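PDB 2GBW: biphenyl 2,3-Dioxygenase Beta Subunit, which probably serves as the structural subunit of a ring-hydroxylating dioxygenase that attacks biphenyl, packing against the other protein of the six-chain assembly. Local coordinates for residues B[124-128]-B[167-172]; B[48-53]-B[159-163]; B[5-9]-B[107-111]; B[40-46]-B[75-79]. All blocks are in the same frame, centred on the assembly; numbering follows the deposited sequence.

Overall arrangement
All four contacts reach one mixed, strongly curved sheet of the NTF2-like fold. Contact 3 lies at its edge, where strand 6-7 borders 98-112; contact 1 uses the neighbouring strand 115-128, its centre about 32 Å from that of contact 3. Contacts 2 and 4 share strand 44-49, contact 4 at its start and contact 2 at its far end. Contacts 1 and 2 touch through Leu-170 CD1 and Leu-160 CD1, 3.7 Å apart. Contact 4 holds His-45, and the Asp-167 side chain of contact 1 lies about 3 Å from that of His-136; both histidines bind zinc in a crystal structure of this protein, though this chain carries none here. Contacts 1 and 2 meet the partner protein, and contacts 2 and 3 also touch a third subunit.

Contact 1. Residues B[124-128]-B[167-172]; sequences VYRNR and DKNLYF
Asp-167 forms a salt bridge with Arg-126: Asp-167 OD2 takes Arg-126 NH1 at 2.8 Å from above the carboxylate plane. The same oxygen is hydrogen-bonded to Thr-134 and to His-136, a residue that binds zinc in a crystal structure of this protein. Lys-168 passes near Arg-128, but Glu-132 takes a salt bridge from each of the two cations, and Arg-128 NH2 is hydrogen-bonded to Met-92 O. Asn-169 turns its amide oxygen to the end of the guanidinium, which a bend at chi3 (77°) of Arg-126 brings there; Asn-169 OD1 accepts from both Arg-126 NH1 (3.0 Å) and Arg-126 NH2 (2.9 Å). Both bonds lie in the guanidinium plane, yet just the NH2 one follows a lone pair in the carbonyl plane. A third donor, Tyr-171 N at 2.9 Å from Asn-169 OD1, closes an Asx turn. Past the inverse gamma turn centred on Tyr-171, Phe-172 places CD2 over the centre of the Arg-126 guanidinium, with the two planes 59° apart. Phe-172 CE1 lies 4.0 Å from Val-124 CG2. One arginine on strand 115-128 thus gathers the loop, its charge probably balanced by Asp-167 and its rotation fixed by the double grip on Asn-169.

Contact 2. Residues B[48-53]-B[159-163]; sequences MPIYEQ and ILDAR
Arg-163 lies against the backbone at Tyr-51 and Glu-52, its CD 3.3 Å from Tyr-51 O and its NE 3.9 Å from Glu-52 CA. Bent at chi2 (63°), the chain carries the guanidinium across to Ile-50, whose CG2 lies 3.9 Å from Arg-163 NH1. These are packing contacts; the charge finds its partners outside both segments, in the partner protein, where an acidic side chain pairs with NE and the backbone accepts from NH2. At the other end of the contact Met-48 and Leu-160 cross at about a right angle. With CG anti to the backbone N (chi1 -176°), Met-48 extends until SD lies 3.7 Å from Leu-160 CD1. To one side of both, the Tyr-51 ring meets Ile-159 obliquely, Tyr-51 CE2 3.9 Å from Ile-159 CG2. A water joins the backbones where the strands come apart, donating to Pro-49 O (2.7 Å) and accepting from Leu-160 N (3.0 Å), and it sits in the plane of the Tyr-51 ring, at the edge. In the next shell, Leu-138 of strand 132-147 touches both Met-48 and Leu-160, and Ile-70 touches Leu-160. Gln-53 NE2 donates to Arg-129 O of the third subunit, and Asp-161 pairs with Lys-98 and Arg-100 of that subunit. The contact therefore marks where the parallel neighbours 44-49 and 150-160 leave the sheet: Met-48 and Leu-160 still pack on strand 132-147, while the loops beyond run out to the partner protein and the third subunit.

Contact 3. Residues B[5-9]-B[107-111]; sequences QIPVT and EAFEA
Residues 6-8 run antiparallel to strand 98-112, with Glu-110 N giving a bond to Ile-6 O (2.8 Å), Val-8 N another to Ala-108 O (3.1 Å), and Pro-7 facing Phe-109 as a non-hydrogen-bonded pair whose CA atoms are 4.2 Å apart. Two CA-H...O contacts accompany these bonds, Phe-109 CA to Ile-6 O and Pro-7 CA to Ala-108 O. Val-8 straddles the methyl of Ala-108: CG1 is 3.6 Å from Ala-108 CB and CG2 3.7 Å from the same carbon. Phe-109 holds CG beside its backbone N (chi1 -58°), which sets the CD1-CE1 side of the ring along the N-terminal segment. There Phe-109 CE1 meets Pro-7 CG at 4.0 Å, and the Gln-5 carbonyl oxygen approaches the ring's edge near its plane. The amide of Gln-5 runs alongside, turned almost perpendicular to the ring (88°). Glu-110 folds back at chi2 (-72°), and its OE2 receives a bond from a water 2.7 Å away that also accepts from Thr-9 N; Arg-146 forms a salt bridge with the same carboxylate oxygen. Thr-9 then N-caps helix 10-28 through its side chain. The short, weakly bonded strand 6-7, outermost in this chain's sheet, lies on strand 98-112 just ahead of that helix, with Val-8 reaching His-13 of the helix and Leu-116 of strand 115-128, and Ala-108 reaching Ile-16.

Contact 4. Residues B[40-46]-B[75-79]; sequences VAEDIHY and FGELK
Phe-75, the first residue of helix 75-84, lays its side chain against the corner where strand 40-41 turns into strand 44-49. Its CB sits 3.5 Å from Glu-42 O and also touches Ile-44 CG2, which lies in the plane of the ring at its edge. CG, held anti to the backbone N (chi1 -170°), approaches Glu-42 CA. Further out Phe-75 CD1 comes 3.6 Å from Ala-41 O, and Phe-75 CE1 reaches Val-40 O at 4.0 Å. On the other rim of the ring, Phe-75 CE2 is 4.1 Å from Glu-42 OE2. The Glu-42 carboxylate stands perpendicular to the ring, while Glu-42 CG lies over one face. One turn later Leu-78 divides its two methyls. CD1 rests over a face of Tyr-46 in a CH-pi contact, 4.2 Å from the centroid and 20° off the ring normal; Leu-78 CD2 packs on Val-40 CG1 at 4.0 Å and on Ile-44 CG2. The axes of strand 44-46 and helix segment 75-79 cross at 59°. Leu-36 of helix 32-38 touches Phe-75 and Leu-78, and Tyr-46 OH is bonded to the backbone N of Cys-174. His-45, which binds zinc in a crystal structure of this protein, points away from the helix and bonds Asn-72. The Leu-78 side of the contact is apolar, whereas Phe-75 packs on backbone carbonyls and on Glu-42; one water bridges the segments by donating to Glu-42 O and Ile-44 O and accepting from Phe-75 N (3.0 Å), so that a backbone N-H of the helix's first turn and two carbonyls of the corner are satisfied together.

Contact 1. Residues B[124-128]-B[167-172]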
loop_
_atom_site.group_PDB
_atom_site.type_symbol
_atom_site.label_atom_id
_atom_site.label_comp_id
_atom_site.label_asym_id
_atom_site.label_seq_id
_atom_site.Cartn_x
_atom_site.Cartn_y
_atom_site.Cartn_z
ATOM N N VAL B 124 7.778 -0.054 16.013
ATOM C CA VAL B 124 8.261 1.327 15.830
ATOM C C VAL B 124 7.537 1.923 14.661
ATOM O O VAL B 124 7.594 1.380 13.558
ATOM C CB VAL B 124 9.789 1.427 15.514
ATOM C CG1 VAL B 124 10.178 2.919 15.357
ATOM C CG2 VAL B 124 10.626 0.742 16.612
ATOM N N TYR B 125 6.780 2.971 14.937
ATOM C CA TYR B 125 6.062 3.727 13.948
ATOM C C TYR B 125 6.755 5.076 13.743
ATOM O O TYR B 125 6.915 5.843 14.666
ATOM C CB TYR B 125 4.612 4.006 14.398
ATOM C CG TYR B 125 3.578 3.267 13.660
ATOM C CD1 TYR B 125 3.246 1.976 14.022
ATOM C CD2 TYR B 125 2.922 3.849 12.606
ATOM C CE1 TYR B 125 2.301 1.268 13.315
ATOM C CE2 TYR B 125 1.962 3.168 11.926
ATOM C CZ TYR B 125 1.671 1.867 12.289
ATOM O OH TYR B 125 0.741 1.154 11.575
ATOM N N ARG B 126 7.050 5.380 12.485
ATOM C CA ARG B 126 7.735 6.603 12.095
ATOM C C ARG B 126 6.923 7.393 11.079
ATOM O O ARG B 126 6.362 6.811 10.135
ATOM C CB ARG B 126 9.107 6.298 11.483
ATOM C CG ARG B 126 10.028 5.377 12.312
ATOM C CD ARG B 126 11.329 5.037 11.548
ATOM N NE ARG B 126 12.310 6.112 11.544
ATOM C CZ ARG B 126 13.433 6.139 10.826
ATOM N NH1 ARG B 126 13.650 5.211 9.902
ATOM N NH2 ARG B 126 14.292 7.139 10.952
ATOM N N ASN B 127 6.873 8.717 11.255
ATOM C CA ASN B 127 6.199 9.630 10.314
ATOM C C ASN B 127 7.108 10.784 10.003
ATOM O O ASN B 127 7.872 11.228 10.869
ATOM C CB ASN B 127 4.925 10.201 10.973
ATOM C CG ASN B 127 3.829 9.199 11.079
ATOM O OD1 ASN B 127 3.803 8.403 12.037
ATOM N ND2 ASN B 127 2.902 9.218 10.125
ATOM N N ARG B 128 7.095 11.217 8.746
ATOM C CA ARG B 128 7.807 12.430 8.390
ATOM C C ARG B 128 7.128 13.081 7.202
ATOM O O ARG B 128 6.247 12.483 6.550
ATOM C CB ARG B 128 9.271 12.150 8.057
ATOM C CG ARG B 128 9.473 11.274 6.827
ATOM C CD ARG B 128 10.992 10.928 6.619
ATOM N NE ARG B 128 11.818 12.144 6.556
ATOM C CZ ARG B 128 12.098 12.801 5.457
ATOM N NH1 ARG B 128 11.640 12.373 4.276
ATOM N NH2 ARG B 128 12.826 13.908 5.531
ATOM N N ASP B 167 12.069 1.220 4.273
ATOM C CA ASP B 167 12.203 2.593 4.800
ATOM C C ASP B 167 13.483 3.140 4.187
ATOM O O ASP B 167 14.356 2.341 3.786
ATOM C CB ASP B 167 12.316 2.504 6.330
ATOM C CG ASP B 167 12.208 3.836 7.096
ATOM O OD1 ASP B 167 12.473 4.922 6.559
ATOM O OD2 ASP B 167 11.886 3.763 8.356
ATOM N N LYS B 168 13.602 4.469 4.134
ATOM C CA LYS B 168 14.841 5.107 3.718
ATOM C C LYS B 168 16.031 4.705 4.558
ATOM O O LYS B 168 17.145 4.648 4.048
ATOM C CB LYS B 168 14.695 6.633 3.809
ATOM C CG LYS B 168 13.839 7.245 2.709
ATOM C CD LYS B 168 13.555 8.699 3.097
ATOM C CE LYS B 168 12.951 9.466 1.901
ATOM N NZ LYS B 168 11.666 8.922 1.453
ATOM N N ASN B 169 15.822 4.477 5.862
ATOM C CA ASN B 169 16.945 4.192 6.748
ATOM C C ASN B 169 16.471 3.510 8.010
ATOM O O ASN B 169 15.246 3.371 8.231
ATOM C CB ASN B 169 17.667 5.474 7.123
ATOM C CG ASN B 169 16.768 6.458 7.953
ATOM O OD1 ASN B 169 16.405 6.215 9.120
ATOM N ND2 ASN B 169 16.473 7.597 7.338
ATOM N N LEU B 170 17.428 3.069 8.809
ATOM C CA LEU B 170 17.182 2.496 10.138
ATOM C C LEU B 170 17.906 3.303 11.182
ATOM O O LEU B 170 18.413 2.736 12.191
ATOM C CB LEU B 170 17.640 1.004 10.183
ATOM C CG LEU B 170 16.795 -0.025 9.455
ATOM C CD1 LEU B 170 17.526 -1.392 9.279
ATOM C CD2 LEU B 170 15.496 -0.283 10.202
ATOM N N TYR B 171 17.909 4.630 10.966
ATOM C CA TYR B 171 18.575 5.586 11.844
ATOM C C TYR B 171 17.641 5.980 13.002
ATOM O O TYR B 171 17.208 7.144 13.131
ATOM C CB TYR B 171 19.123 6.841 11.083
ATOM C CG TYR B 171 20.389 7.353 11.729
ATOM C CD1 TYR B 171 20.353 8.079 12.921
ATOM C CD2 TYR B 171 21.630 6.977 11.256
ATOM C CE1 TYR B 171 21.527 8.503 13.555
ATOM C CE2 TYR B 171 22.800 7.411 11.850
ATOM C CZ TYR B 171 22.753 8.137 13.041
ATOM O OH TYR B 171 23.916 8.562 13.668
ATOM N N PHE B 172 17.404 4.994 13.864
ATOM C CA PHE B 172 16.739 5.200 15.173
ATOM C C PHE B 172 17.279 4.186 16.133
ATOM O O PHE B 172 17.737 3.130 15.740
ATOM C CB PHE B 172 15.237 5.087 15.044
ATOM C CG PHE B 172 14.764 3.807 14.467
ATOM C CD1 PHE B 172 14.559 2.697 15.280
ATOM C CD2 PHE B 172 14.547 3.698 13.084
ATOM C CE1 PHE B 172 14.106 1.501 14.731
ATOM C CE2 PHE B 172 14.101 2.525 12.510
ATOM C CZ PHE B 172 13.878 1.430 13.296
#

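Contact 2. Residues B[48-53]-B[159-163]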
loop_
_atom_site.group_PDB
_atom_site.type_symbol
_atom_site.label_atom_id
_atom_site.label_comp_id
_atom_site.label_asym_id
_atom_site.label_seq_id
_atom_site.Cartn_x
_atom_site.Cartn_y
_atom_site.Cartn_z
ATOM N N MET B 48 22.931 -5.151 15.725
ATOM C CA MET B 48 21.775 -5.473 14.855
ATOM C C MET B 48 22.267 -6.286 13.635
ATOM O O MET B 48 22.641 -5.725 12.607
ATOM C CB MET B 48 21.038 -4.214 14.396
ATOM C CG MET B 48 19.726 -4.467 13.530
ATOM S SD MET B 48 19.025 -2.928 12.899
ATOM C CE MET B 48 18.340 -2.266 14.474
ATOM N N PRO B 49 22.296 -7.620 13.757
ATOM C CA PRO B 49 22.861 -8.488 12.702
ATOM C C PRO B 49 22.049 -8.474 11.481
ATOM O O PRO B 49 20.863 -8.187 11.540
ATOM C CB PRO B 49 22.818 -9.891 13.299
ATOM C CG PRO B 49 22.312 -9.751 14.636
ATOM C CD PRO B 49 21.922 -8.373 14.959
ATOM N N ILE B 50 22.690 -8.814 10.361
ATOM C CA ILE B 50 21.955 -9.076 9.103
ATOM C C ILE B 50 21.725 -10.593 9.036
ATOM O O ILE B 50 22.666 -11.376 8.967
ATOM C CB ILE B 50 22.734 -8.598 7.885
ATOM C CG1 ILE B 50 22.857 -7.077 7.901
ATOM C CG2 ILE B 50 22.057 -9.086 6.629
ATOM C CD1 ILE B 50 24.086 -6.628 7.256
ATOM N N TYR B 51 20.457 -10.997 9.099
ATOM C CA TYR B 51 20.077 -12.397 8.981
ATOM C C TYR B 51 19.628 -12.697 7.538
ATOM O O TYR B 51 18.681 -12.111 7.017
ATOM C CB TYR B 51 18.925 -12.709 9.894
ATOM C CG TYR B 51 19.320 -12.789 11.336
ATOM C CD1 TYR B 51 19.834 -13.955 11.860
ATOM C CD2 TYR B 51 19.158 -11.697 12.163
ATOM C CE1 TYR B 51 20.177 -14.022 13.198
ATOM C CE2 TYR B 51 19.501 -11.756 13.475
ATOM C CZ TYR B 51 20.019 -12.884 13.981
ATOM O OH TYR B 51 20.348 -12.926 15.342
ATOM N N GLU B 52 20.267 -13.645 6.906
ATOM C CA GLU B 52 19.845 -13.971 5.567
ATOM C C GLU B 52 18.761 -15.068 5.624
ATOM O O GLU B 52 18.580 -15.784 6.633
ATOM C CB GLU B 52 21.073 -14.313 4.706
ATOM C CG GLU B 52 21.690 -15.602 5.040
ATOM C CD GLU B 52 22.886 -15.922 4.185
ATOM O OE1 GLU B 52 22.992 -15.369 3.068
ATOM O OE2 GLU B 52 23.704 -16.743 4.631
ATOM N N GLN B 53 17.991 -15.160 4.552
ATOM C CA GLN B 53 17.036 -16.250 4.383
ATOM C C GLN B 53 17.776 -17.509 3.899
ATOM O O GLN B 53 18.427 -17.524 2.852
ATOM C CB GLN B 53 15.948 -15.876 3.391
ATOM C CG GLN B 53 15.083 -14.670 3.767
ATOM C CD GLN B 53 14.216 -14.922 4.991
ATOM O OE1 GLN B 53 14.604 -15.648 5.892
ATOM N NE2 GLN B 53 13.040 -14.316 5.029
ATOM N N ILE B 159 16.875 -7.774 16.585
ATOM C CA ILE B 159 16.613 -8.781 15.574
ATOM C C ILE B 159 15.463 -8.285 14.698
ATOM O O ILE B 159 14.313 -8.247 15.125
ATOM C CB ILE B 159 16.252 -10.101 16.211
ATOM C CG1 ILE B 159 17.378 -10.512 17.195
ATOM C CG2 ILE B 159 16.012 -11.112 15.086
ATOM C CD1 ILE B 159 16.905 -11.383 18.283
ATOM N N LEU B 160 15.789 -7.844 13.492
ATOM C CA LEU B 160 14.813 -7.278 12.601
ATOM C C LEU B 160 13.877 -8.339 12.056
ATOM O O LEU B 160 14.337 -9.398 11.606
ATOM C CB LEU B 160 15.541 -6.612 11.444
ATOM C CG LEU B 160 16.248 -5.327 11.747
ATOM C CD1 LEU B 160 17.080 -4.887 10.480
ATOM C CD2 LEU B 160 15.205 -4.302 12.093
ATOM N N ASP B 161 12.582 -8.046 11.960
ATOM C CA ASP B 161 11.719 -9.051 11.376
ATOM C C ASP B 161 11.752 -9.093 9.804
ATOM O O ASP B 161 11.492 -10.139 9.268
ATOM C CB ASP B 161 10.286 -8.928 11.850
ATOM C CG ASP B 161 10.141 -9.256 13.318
ATOM O OD1 ASP B 161 11.022 -9.958 13.845
ATOM O OD2 ASP B 161 9.167 -8.796 13.939
ATOM N N ALA B 162 12.056 -7.984 9.143
ATOM C CA ALA B 162 12.018 -7.846 7.669
ATOM C C ALA B 162 13.387 -8.039 7.065
ATOM O O ALA B 162 14.356 -7.385 7.453
ATOM C CB ALA B 162 11.464 -6.463 7.221
ATOM N N ARG B 163 13.478 -8.912 6.071
ATOM C CA ARG B 163 14.736 -9.094 5.358
ATOM C C ARG B 163 15.099 -7.835 4.540
ATOM O O ARG B 163 16.260 -7.433 4.523
ATOM C CB ARG B 163 14.674 -10.319 4.437
ATOM C CG ARG B 163 15.904 -10.535 3.572
ATOM C CD ARG B 163 17.133 -10.807 4.425
ATOM N NE ARG B 163 18.410 -10.913 3.684
ATOM C CZ ARG B 163 19.362 -9.953 3.624
ATOM N NH1 ARG B 163 19.164 -8.727 4.104
ATOM N NH2 ARG B 163 20.511 -10.215 3.008
HETATM O O HOH W 1 18.749 -7.887 13.156
#

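Contact 3. Residues B[5-9]-B[107-111]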
loop_
_atom_site.group_PDB
_atom_site.type_symbol
_atom_site.label_atom_id
_atom_site.label_comp_id
_atom_site.label_asym_id
_atom_site.label_seq_id
_atom_site.Cartn_x
_atom_site.Cartn_y
_atom_site.Cartn_z
ATOM N N GLN B 5 17.709 -19.888 34.319
ATOM C CA GLN B 5 16.296 -19.861 33.801
ATOM C C GLN B 5 15.281 -19.144 34.730
ATOM O O GLN B 5 14.082 -19.203 34.465
ATOM C CB GLN B 5 15.810 -21.301 33.510
ATOM C CG GLN B 5 15.832 -21.712 32.027
ATOM C CD GLN B 5 14.816 -20.958 31.163
ATOM O OE1 GLN B 5 14.698 -21.219 29.960
ATOM N NE2 GLN B 5 14.076 -20.022 31.771
ATOM N N ILE B 6 15.750 -18.451 35.769
ATOM C CA ILE B 6 14.873 -17.899 36.816
ATOM C C ILE B 6 14.183 -16.571 36.422
ATOM O O ILE B 6 14.844 -15.544 36.348
ATOM C CB ILE B 6 15.678 -17.630 38.110
ATOM C CG1 ILE B 6 16.556 -18.840 38.501
ATOM C CG2 ILE B 6 14.749 -17.234 39.276
ATOM C CD1 ILE B 6 15.914 -20.175 38.255
ATOM N N PRO B 7 12.846 -16.578 36.205
ATOM C CA PRO B 7 12.188 -15.298 35.979
ATOM C C PRO B 7 12.287 -14.365 37.147
ATOM O O PRO B 7 12.396 -14.804 38.316
ATOM C CB PRO B 7 10.733 -15.684 35.751
ATOM C CG PRO B 7 10.836 -17.113 35.208
ATOM C CD PRO B 7 11.871 -17.679 36.141
ATOM N N VAL B 8 12.219 -13.076 36.845
ATOM C CA VAL B 8 12.340 -12.055 37.899
ATOM C C VAL B 8 11.086 -11.977 38.754
ATOM O O VAL B 8 10.000 -12.444 38.372
ATOM C CB VAL B 8 12.655 -10.664 37.324
ATOM C CG1 VAL B 8 14.016 -10.693 36.603
ATOM C CG2 VAL B 8 11.512 -10.208 36.413
ATOM N N THR B 9 11.240 -11.408 39.937
ATOM C CA THR B 9 10.084 -11.155 40.776
ATOM C C THR B 9 9.221 -10.070 40.110
ATOM O O THR B 9 9.713 -9.292 39.259
ATOM C CB THR B 9 10.459 -10.670 42.168
ATOM O OG1 THR B 9 10.898 -9.302 42.077
ATOM C CG2 THR B 9 11.540 -11.593 42.804
ATOM N N GLU B 107 10.060 -9.864 29.138
ATOM C CA GLU B 107 10.268 -11.000 30.014
ATOM C C GLU B 107 11.709 -10.937 30.450
ATOM O O GLU B 107 12.613 -10.910 29.624
ATOM C CB GLU B 107 9.978 -12.312 29.313
ATOM C CG GLU B 107 8.477 -12.568 29.077
ATOM C CD GLU B 107 8.249 -13.926 28.419
ATOM O OE1 GLU B 107 8.550 -14.032 27.214
ATOM O OE2 GLU B 107 7.738 -14.847 29.073
ATOM N N ALA B 108 11.912 -10.924 31.750
ATOM C CA ALA B 108 13.236 -10.799 32.354
ATOM C C ALA B 108 13.585 -12.025 33.192
ATOM O O ALA B 108 12.709 -12.620 33.855
ATOM C CB ALA B 108 13.289 -9.565 33.218
ATOM N N PHE B 109 14.877 -12.364 33.207
ATOM C CA PHE B 109 15.374 -13.586 33.855
ATOM C C PHE B 109 16.653 -13.213 34.561
ATOM O O PHE B 109 17.457 -12.491 34.016
ATOM C CB PHE B 109 15.691 -14.683 32.821
ATOM C CG PHE B 109 14.503 -15.084 31.954
ATOM C CD1 PHE B 109 13.648 -16.093 32.382
ATOM C CD2 PHE B 109 14.215 -14.427 30.790
ATOM C CE1 PHE B 109 12.573 -16.479 31.648
ATOM C CE2 PHE B 109 13.101 -14.812 30.017
ATOM C CZ PHE B 109 12.277 -15.845 30.481
ATOM N N GLU B 110 16.835 -13.689 35.802
ATOM C CA GLU B 110 18.088 -13.448 36.566
ATOM C C GLU B 110 19.209 -14.284 35.930
ATOM O O GLU B 110 19.083 -15.518 35.803
ATOM C CB GLU B 110 17.896 -13.815 38.049
ATOM C CG GLU B 110 16.890 -12.923 38.849
ATOM C CD GLU B 110 17.395 -11.481 39.161
ATOM O OE1 GLU B 110 18.628 -11.223 39.122
ATOM O OE2 GLU B 110 16.550 -10.607 39.519
ATOM N N ALA B 111 20.318 -13.661 35.566
ATOM C CA ALA B 111 21.262 -14.317 34.635
ATOM C C ALA B 111 22.592 -14.643 35.286
ATOM O O ALA B 111 23.487 -15.211 34.658
ATOM C CB ALA B 111 21.491 -13.461 33.436
HETATM O O HOH W 2 14.141 -11.192 40.636
#

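Contact 4. Residues B[40-46]-B[75-79]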
loop_
_atom_site.group_PDB
_atom_site.type_symbol
_atom_site.label_atom_id
_atom_site.label_comp_id
_atom_site.label_asym_id
_atom_site.label_seq_id
_atom_site.Cartn_x
_atom_site.Cartn_y
_atom_site.Cartn_z
ATOM N N VAL B 40 22.850 3.697 29.320
ATOM C CA VAL B 40 23.756 2.830 28.557
ATOM C C VAL B 40 25.099 2.742 29.244
ATOM O O VAL B 40 25.669 3.757 29.618
ATOM C CB VAL B 40 23.959 3.355 27.102
ATOM C CG1 VAL B 40 24.949 2.458 26.299
ATOM C CG2 VAL B 40 22.615 3.485 26.357
ATOM N N ALA B 41 25.558 1.511 29.468
ATOM C CA ALA B 41 26.803 1.242 30.163
ATOM C C ALA B 41 27.969 1.480 29.225
ATOM O O ALA B 41 27.846 1.338 28.015
ATOM C CB ALA B 41 26.820 -0.214 30.635
ATOM N N GLU B 42 29.124 1.825 29.784
ATOM C CA GLU B 42 30.294 2.118 28.964
ATOM C C GLU B 42 30.889 0.895 28.249
ATOM O O GLU B 42 31.624 1.043 27.306
ATOM C CB GLU B 42 31.350 2.805 29.826
ATOM C CG GLU B 42 30.978 4.258 30.155
ATOM C CD GLU B 42 32.195 5.141 30.439
ATOM O OE1 GLU B 42 32.898 4.905 31.469
ATOM O OE2 GLU B 42 32.427 6.073 29.623
ATOM N N ASP B 43 30.562 -0.316 28.701
ATOM C CA ASP B 43 31.020 -1.541 28.029
ATOM C C ASP B 43 29.983 -2.117 27.066
ATOM O O ASP B 43 30.036 -3.298 26.708
ATOM C CB ASP B 43 31.403 -2.600 29.077
ATOM C CG ASP B 43 30.280 -2.934 30.046
ATOM O OD1 ASP B 43 29.696 -1.986 30.635
ATOM O OD2 ASP B 43 30.042 -4.162 30.286
ATOM N N ILE B 44 29.064 -1.263 26.629
ATOM C CA ILE B 44 27.979 -1.621 25.730
ATOM C C ILE B 44 28.484 -2.272 24.446
ATOM O O ILE B 44 29.509 -1.892 23.926
ATOM C CB ILE B 44 27.099 -0.347 25.366
ATOM C CG1 ILE B 44 25.900 -0.723 24.498
ATOM C CG2 ILE B 44 27.895 0.759 24.681
ATOM C CD1 ILE B 44 24.952 -1.664 25.113
ATOM N N HIS B 45 27.760 -3.275 23.977
ATOM C CA HIS B 45 27.813 -3.698 22.574
ATOM C C HIS B 45 26.397 -3.625 22.086
ATOM O O HIS B 45 25.531 -4.293 22.614
ATOM C CB HIS B 45 28.359 -5.112 22.427
ATOM C CG HIS B 45 28.473 -5.565 21.001
ATOM N ND1 HIS B 45 28.124 -6.837 20.599
ATOM C CD2 HIS B 45 28.842 -4.900 19.890
ATOM C CE1 HIS B 45 28.301 -6.937 19.293
ATOM N NE2 HIS B 45 28.719 -5.771 18.835
ATOM N N TYR B 46 26.189 -2.821 21.041
ATOM C CA TYR B 46 24.894 -2.544 20.490
ATOM C C TYR B 46 24.935 -3.118 19.081
ATOM O O TYR B 46 25.712 -2.659 18.252
ATOM C CB TYR B 46 24.718 -1.037 20.495
ATOM C CG TYR B 46 23.372 -0.540 20.111
ATOM C CD1 TYR B 46 22.996 -0.555 18.782
ATOM C CD2 TYR B 46 22.462 -0.043 21.061
ATOM C CE1 TYR B 46 21.794 -0.064 18.382
ATOM C CE2 TYR B 46 21.201 0.437 20.654
ATOM C CZ TYR B 46 20.893 0.425 19.322
ATOM O OH TYR B 46 19.672 0.892 18.859
ATOM N N PHE B 75 30.736 1.958 22.878
ATOM C CA PHE B 75 30.198 3.203 23.416
ATOM C C PHE B 75 30.598 4.420 22.610
ATOM O O PHE B 75 29.774 5.266 22.339
ATOM C CB PHE B 75 30.689 3.413 24.867
ATOM C CG PHE B 75 30.020 4.528 25.564
ATOM C CD1 PHE B 75 28.796 4.333 26.167
ATOM C CD2 PHE B 75 30.644 5.758 25.703
ATOM C CE1 PHE B 75 28.160 5.346 26.869
ATOM C CE2 PHE B 75 30.002 6.793 26.418
ATOM C CZ PHE B 75 28.749 6.577 26.978
ATOM N N GLY B 76 31.866 4.523 22.266
ATOM C CA GLY B 76 32.354 5.638 21.427
ATOM C C GLY B 76 31.664 5.779 20.073
ATOM O O GLY B 76 31.486 6.885 19.524
ATOM N N GLU B 77 31.315 4.636 19.502
ATOM C CA GLU B 77 30.631 4.588 18.223
ATOM C C GLU B 77 29.151 4.955 18.391
ATOM O O GLU B 77 28.591 5.633 17.569
ATOM C CB GLU B 77 30.830 3.209 17.604
ATOM C CG GLU B 77 32.272 3.039 17.136
ATOM C CD GLU B 77 32.770 1.605 17.076
ATOM O OE1 GLU B 77 32.061 0.704 17.558
ATOM O OE2 GLU B 77 33.891 1.393 16.517
ATOM N N LEU B 78 28.527 4.539 19.496
ATOM C CA LEU B 78 27.213 5.040 19.832
ATOM C C LEU B 78 27.211 6.571 20.056
ATOM O O LEU B 78 26.296 7.258 19.628
ATOM C CB LEU B 78 26.679 4.308 21.079
ATOM C CG LEU B 78 25.289 3.735 21.072
ATOM C CD1 LEU B 78 24.890 3.033 19.697
ATOM C CD2 LEU B 78 25.135 2.817 22.304
ATOM N N LYS B 79 28.217 7.092 20.769
ATOM C CA LYS B 79 28.332 8.526 21.005
ATOM C C LYS B 79 28.357 9.263 19.682
ATOM O O LYS B 79 27.700 10.290 19.516
ATOM C CB LYS B 79 29.627 8.819 21.780
ATOM C CG LYS B 79 29.720 10.219 22.375
ATOM C CD LYS B 79 30.793 10.242 23.480
ATOM C CE LYS B 79 30.362 10.998 24.706
ATOM N NZ LYS B 79 30.474 12.474 24.544
HETATM O O HOH W 3 31.568 -0.162 24.781
#